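Local coordinates for protein tRNA dimethylallyltransferase (Bacillus halodurans, PDB 3EXA) that probably transfers a dimethylallyl group from dimethylallyl diphosphate onto adenosine 37 of tRNAs that read codons beginning with uridine, at residues Glu70-Ser73 and Val74-Gln78; Val105-Ile109 and His110-Leu114. One frame throughout, in Å; residues are numbered along the deposited sequence.

Interaction 1. Residues Glu70-Ser73 and Val74-Gln78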
loop_
_atom_site.group_PDB
_atom_site.type_symbol
_atom_site.label_atom_id
_atom_site.label_comp_id
_atom_site.label_asym_id
_atom_site.label_seq_id
_atom_site.Cartn_x
_atom_site.Cartn_y
_atom_site.Cartn_z
ATOM N N GLU A 70 -3.992 -24.804 0.169
ATOM C CA GLU A 70 -4.338 -23.425 0.515
ATOM C C GLU A 70 -3.461 -22.853 1.612
ATOM O O GLU A 70 -2.828 -23.589 2.370
ATOM C CB GLU A 70 -5.791 -23.338 0.978
ATOM C CG GLU A 70 -6.779 -24.072 0.095
ATOM C CD GLU A 70 -8.215 -23.899 0.562
ATOM O OE1 GLU A 70 -8.776 -22.797 0.377
ATOM O OE2 GLU A 70 -8.781 -24.864 1.122
ATOM N N SER A 71 -3.436 -21.530 1.703
ATOM C CA SER A 71 -2.650 -20.857 2.730
ATOM C C SER A 71 -3.593 -20.390 3.831
ATOM O O SER A 71 -4.776 -20.158 3.587
ATOM C CB SER A 71 -1.933 -19.648 2.146
ATOM O OG SER A 71 -2.870 -18.641 1.835
ATOM N N PHE A 72 -3.057 -20.241 5.039
ATOM C CA PHE A 72 -3.841 -19.811 6.192
ATOM C C PHE A 72 -3.011 -18.869 7.060
ATOM O O PHE A 72 -2.345 -19.298 8.006
ATOM C CB PHE A 72 -4.272 -21.031 7.019
ATOM C CG PHE A 72 -5.374 -20.738 7.997
ATOM C CD1 PHE A 72 -6.656 -20.447 7.545
ATOM C CD2 PHE A 72 -5.122 -20.707 9.364
ATOM C CE1 PHE A 72 -7.668 -20.126 8.440
ATOM C CE2 PHE A 72 -6.128 -20.388 10.261
ATOM C CZ PHE A 72 -7.405 -20.095 9.799
ATOM N N SER A 73 -3.065 -17.581 6.739
ATOM C CA SER A 73 -2.306 -16.578 7.471
ATOM C C SER A 73 -2.911 -16.235 8.824
ATOM O O SER A 73 -4.037 -16.622 9.149
ATOM C CB SER A 73 -2.197 -15.287 6.652
ATOM O OG SER A 73 -3.444 -14.607 6.616
ATOM N N VAL A 74 -2.149 -15.485 9.610
ATOM C CA VAL A 74 -2.603 -15.062 10.916
ATOM C C VAL A 74 -3.899 -14.274 10.746
ATOM O O VAL A 74 -4.848 -14.443 11.509
ATOM C CB VAL A 74 -1.552 -14.180 11.591
ATOM C CG1 VAL A 74 -1.410 -12.885 10.830
ATOM C CG2 VAL A 74 -1.943 -13.921 13.018
ATOM N N ALA A 75 -3.938 -13.420 9.729
ATOM C CA ALA A 75 -5.117 -12.611 9.463
ATOM C C ALA A 75 -6.324 -13.507 9.200
ATOM O O ALA A 75 -7.420 -13.217 9.674
ATOM C CB ALA A 75 -4.871 -11.694 8.272
ATOM N N ASP A 76 -6.128 -14.589 8.446
ATOM C CA ASP A 76 -7.228 -15.499 8.164
ATOM C C ASP A 76 -7.715 -16.059 9.499
ATOM O O ASP A 76 -8.913 -16.122 9.754
ATOM C CB ASP A 76 -6.799 -16.675 7.263
ATOM C CG ASP A 76 -6.324 -16.238 5.878
ATOM O OD1 ASP A 76 -7.020 -15.436 5.210
ATOM O OD2 ASP A 76 -5.248 -16.725 5.446
ATOM N N PHE A 77 -6.783 -16.465 10.355
ATOM C CA PHE A 77 -7.155 -17.026 11.650
ATOM C C PHE A 77 -7.945 -16.040 12.508
ATOM O O PHE A 77 -8.989 -16.390 13.058
ATOM C CB PHE A 77 -5.915 -17.484 12.413
ATOM C CG PHE A 77 -6.202 -17.913 13.825
ATOM C CD1 PHE A 77 -5.708 -17.182 14.898
ATOM C CD2 PHE A 77 -6.998 -19.023 14.080
ATOM C CE1 PHE A 77 -6.010 -17.546 16.207
ATOM C CE2 PHE A 77 -7.305 -19.393 15.389
ATOM C CZ PHE A 77 -6.809 -18.652 16.454
ATOM N N GLN A 78 -7.442 -14.812 12.613
ATOM C CA GLN A 78 -8.082 -13.767 13.402
ATOM C C GLN A 78 -9.511 -13.453 12.936
ATOM O O GLN A 78 -10.408 -13.279 13.762
ATOM C CB GLN A 78 -7.214 -12.503 13.363
ATOM C CG GLN A 78 -7.764 -11.315 14.146
ATOM C CD GLN A 78 -6.887 -10.073 14.017
ATOM O OE1 GLN A 78 -5.796 -10.007 14.584
ATOM N NE2 GLN A 78 -7.357 -9.088 13.254
#

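Interaction 2. Residues Val105-Ile109 and His110-Leu114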
loop_
_atom_site.group_PDB
_atom_site.type_symbol
_atom_site.label_atom_id
_atom_site.label_comp_id
_atom_site.label_asym_id
_atom_site.label_seq_id
_atom_site.Cartn_x
_atom_site.Cartn_y
_atom_site.Cartn_z
ATOM N N VAL A 105 -2.176 -16.544 18.541
ATOM C CA VAL A 105 -2.822 -16.231 19.808
ATOM C C VAL A 105 -2.741 -14.742 20.118
ATOM O O VAL A 105 -3.737 -14.145 20.524
ATOM C CB VAL A 105 -2.210 -17.035 20.998
ATOM C CG1 VAL A 105 -2.330 -18.525 20.737
ATOM C CG2 VAL A 105 -0.759 -16.649 21.208
ATOM N N ASN A 106 -1.575 -14.128 19.922
ATOM C CA ASN A 106 -1.445 -12.696 20.200
ATOM C C ASN A 106 -2.304 -11.849 19.293
ATOM O O ASN A 106 -2.809 -10.815 19.711
ATOM C CB ASN A 106 -0.003 -12.233 20.070
ATOM C CG ASN A 106 0.846 -12.699 21.211
ATOM O OD1 ASN A 106 0.342 -13.272 22.176
ATOM N ND2 ASN A 106 2.142 -12.452 21.122
ATOM N N ALA A 107 -2.472 -12.285 18.052
ATOM C CA ALA A 107 -3.276 -11.528 17.116
ATOM C C ALA A 107 -4.742 -11.504 17.535
ATOM O O ALA A 107 -5.446 -10.533 17.279
ATOM C CB ALA A 107 -3.133 -12.113 15.724
ATOM N N VAL A 108 -5.194 -12.573 18.184
ATOM C CA VAL A 108 -6.580 -12.680 18.635
ATOM C C VAL A 108 -6.821 -11.965 19.958
ATOM O O VAL A 108 -7.806 -11.253 20.115
ATOM C CB VAL A 108 -6.989 -14.152 18.825
ATOM C CG1 VAL A 108 -8.291 -14.238 19.603
ATOM C CG2 VAL A 108 -7.119 -14.825 17.473
ATOM N N ILE A 109 -5.916 -12.159 20.908
ATOM C CA ILE A 109 -6.096 -11.551 22.206
ATOM C C ILE A 109 -5.825 -10.061 22.215
ATOM O O ILE A 109 -6.124 -9.386 23.198
ATOM C CB ILE A 109 -5.210 -12.208 23.273
ATOM C CG1 ILE A 109 -3.737 -11.931 22.982
ATOM C CG2 ILE A 109 -5.466 -13.691 23.312
ATOM C CD1 ILE A 109 -2.826 -12.396 24.108
ATOM N N HIS A 110 -5.260 -9.540 21.130
ATOM C CA HIS A 110 -4.957 -8.113 21.054
ATOM C C HIS A 110 -5.720 -7.420 19.937
ATOM O O HIS A 110 -5.681 -6.197 19.818
ATOM C CB HIS A 110 -3.453 -7.897 20.857
ATOM C CG HIS A 110 -2.633 -8.226 22.064
ATOM N ND1 HIS A 110 -1.585 -9.124 22.031
ATOM C CD2 HIS A 110 -2.692 -7.768 23.337
ATOM C CE1 HIS A 110 -1.036 -9.203 23.228
ATOM N NE2 HIS A 110 -1.689 -8.389 24.042
ATOM N N GLN A 111 -6.418 -8.197 19.117
ATOM C CA GLN A 111 -7.180 -7.622 18.015
ATOM C C GLN A 111 -6.317 -6.711 17.142
ATOM O O GLN A 111 -6.738 -5.607 16.794
ATOM C CB GLN A 111 -8.366 -6.816 18.554
ATOM C CG GLN A 111 -9.482 -7.648 19.122
ATOM C CD GLN A 111 -10.006 -8.655 18.126
ATOM O OE1 GLN A 111 -9.380 -9.688 17.871
ATOM N NE2 GLN A 111 -11.158 -8.356 17.545
ATOM N N PHE A 112 -5.117 -7.165 16.790
ATOM C CA PHE A 112 -4.222 -6.367 15.948
ATOM C C PHE A 112 -4.900 -5.926 14.656
ATOM O O PHE A 112 -5.607 -6.708 14.020
ATOM C CB PHE A 112 -2.958 -7.153 15.588
ATOM C CG PHE A 112 -2.011 -7.354 16.735
ATOM C CD1 PHE A 112 -1.705 -6.309 17.598
ATOM C CD2 PHE A 112 -1.389 -8.582 16.925
ATOM C CE1 PHE A 112 -0.793 -6.485 18.641
ATOM C CE2 PHE A 112 -0.474 -8.770 17.963
ATOM C CZ PHE A 112 -0.176 -7.718 18.819
ATOM N N ASN A 113 -4.671 -4.674 14.267
ATOM C CA ASN A 113 -5.260 -4.130 13.046
ATOM C C ASN A 113 -5.115 -5.091 11.870
ATOM O O ASN A 113 -6.111 -5.537 11.297
ATOM C CB ASN A 113 -4.596 -2.805 12.665
ATOM C CG ASN A 113 -5.148 -2.232 11.366
ATOM O OD1 ASN A 113 -4.481 -1.451 10.682
ATOM N ND2 ASN A 113 -6.377 -2.616 11.025
ATOM N N LEU A 114 -3.865 -5.390 11.518
ATOM C CA LEU A 114 -3.531 -6.278 10.403
ATOM C C LEU A 114 -3.981 -5.683 9.070
ATOM O O LEU A 114 -4.420 -6.400 8.165
ATOM C CB LEU A 114 -4.160 -7.664 10.601
ATOM C CG LEU A 114 -3.510 -8.578 11.644
ATOM C CD1 LEU A 114 -4.297 -9.872 11.718
ATOM C CD2 LEU A 114 -2.053 -8.861 11.279
#

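Interaction 1. Residues Glu70-Ser73 and Val74-Gln78
V74 opens helix 74-90 directly behind S73, and V74 CB lies 3.7 Å from S73 C. The side chain of V74 packs on A107 of helix 102-110. One residue on, the methyl CB of A75 lies 3.6 Å from S73 OG and closes in on that hydroxyl from the helix side. D76 then makes the main polar contact. Its OD2 receives the backbone N of S73 at 2.7 Å, on the anti side of the carboxylate and 21° out of its plane. In return D76 N gives a fairly straight bond (157°) to S73 OG, at 3.2 Å. That hydroxyl is in position because chi1 of S73 (72°) sets OG between the backbone N and the carbonyl carbon; from there it also makes a weak 3.0 Å bond to D76 OD2. The aliphatic part of D76 is used too: CB sits over one face of the F72 ring, 4.1 Å from its centroid, as a CH-pi contact. At F77 the backbone N bonds to S73 O at 3.0 Å, and the F77 side chain meets F72 through CB, 3.6 Å from F72 CE2. S73 at the N-cap and D76 three residues later thus form a capping box, and the F72-F77 contact that spans it fits a hydrophobic staple, together defining the start of helix 74-90.

Interaction 2. Residues Val105-Ile109 and His110-Leu114
H110 and I109 run side by side in the same direction, with I109 CG1 over one face of the imidazole. The CH-pi geometry is close, CG1 of I109 standing 3.8 Å from the centroid of the H110 ring and 18° off its normal. Further out, I109 CD1 reaches H110 CE1 at 3.8 Å. The rotation of the histidine about chi1 (-71°) keeps CG beside its own backbone N, and the turn about chi2 brings ND1 round to N106 O. There H110 ND1 makes a weak, strongly bent bond (124°) to N106 O at 3.1 Å. The backbone N of H110 shares this acceptor, also weakly, so two poorly aligned donors converge on one carbonyl oxygen. The F112 ring approaches the same turn obliquely, with CE2 3.6 Å from N106 O and CD2 3.5 Å from A107 CA. H110 CB covers one face of that ring near its rim, 3.7 Å above the plane. Between the two rings the chain leaves helical geometry at Q111, whose phi is positive, and F112 N makes a weak 3.4 Å bond back to A107 O, closing the last turn. Helix 102-110, which follows strand 94-98 of the parallel sheet, thus ends between two others: A107 and V108 pack on helix 74-90, while V105 and N106 touch F278 and W277 of helix 256-279.

How the interactions relate
Interaction 1 starts helix 74-90 and interaction 2 finishes helix 102-110; their centres lie 12 Å apart, and the two meet directly. Q78 NE2 probably donates a hydrogen bond to F112 O at 3.1 Å, linking the start of helix 74-90 to the chain leaving helix 102-110. Apolar packing joins them as well, the F77 side chain lying on that of V108. Both are near T101, which by similarity contacts substrate tRNA: its side chain is about 7 Å from that of V74 and about 8 Å from that of N106. The second subunit reaches both, through its H125 packing on S73 and its R160 making a cation-pi contact with F112.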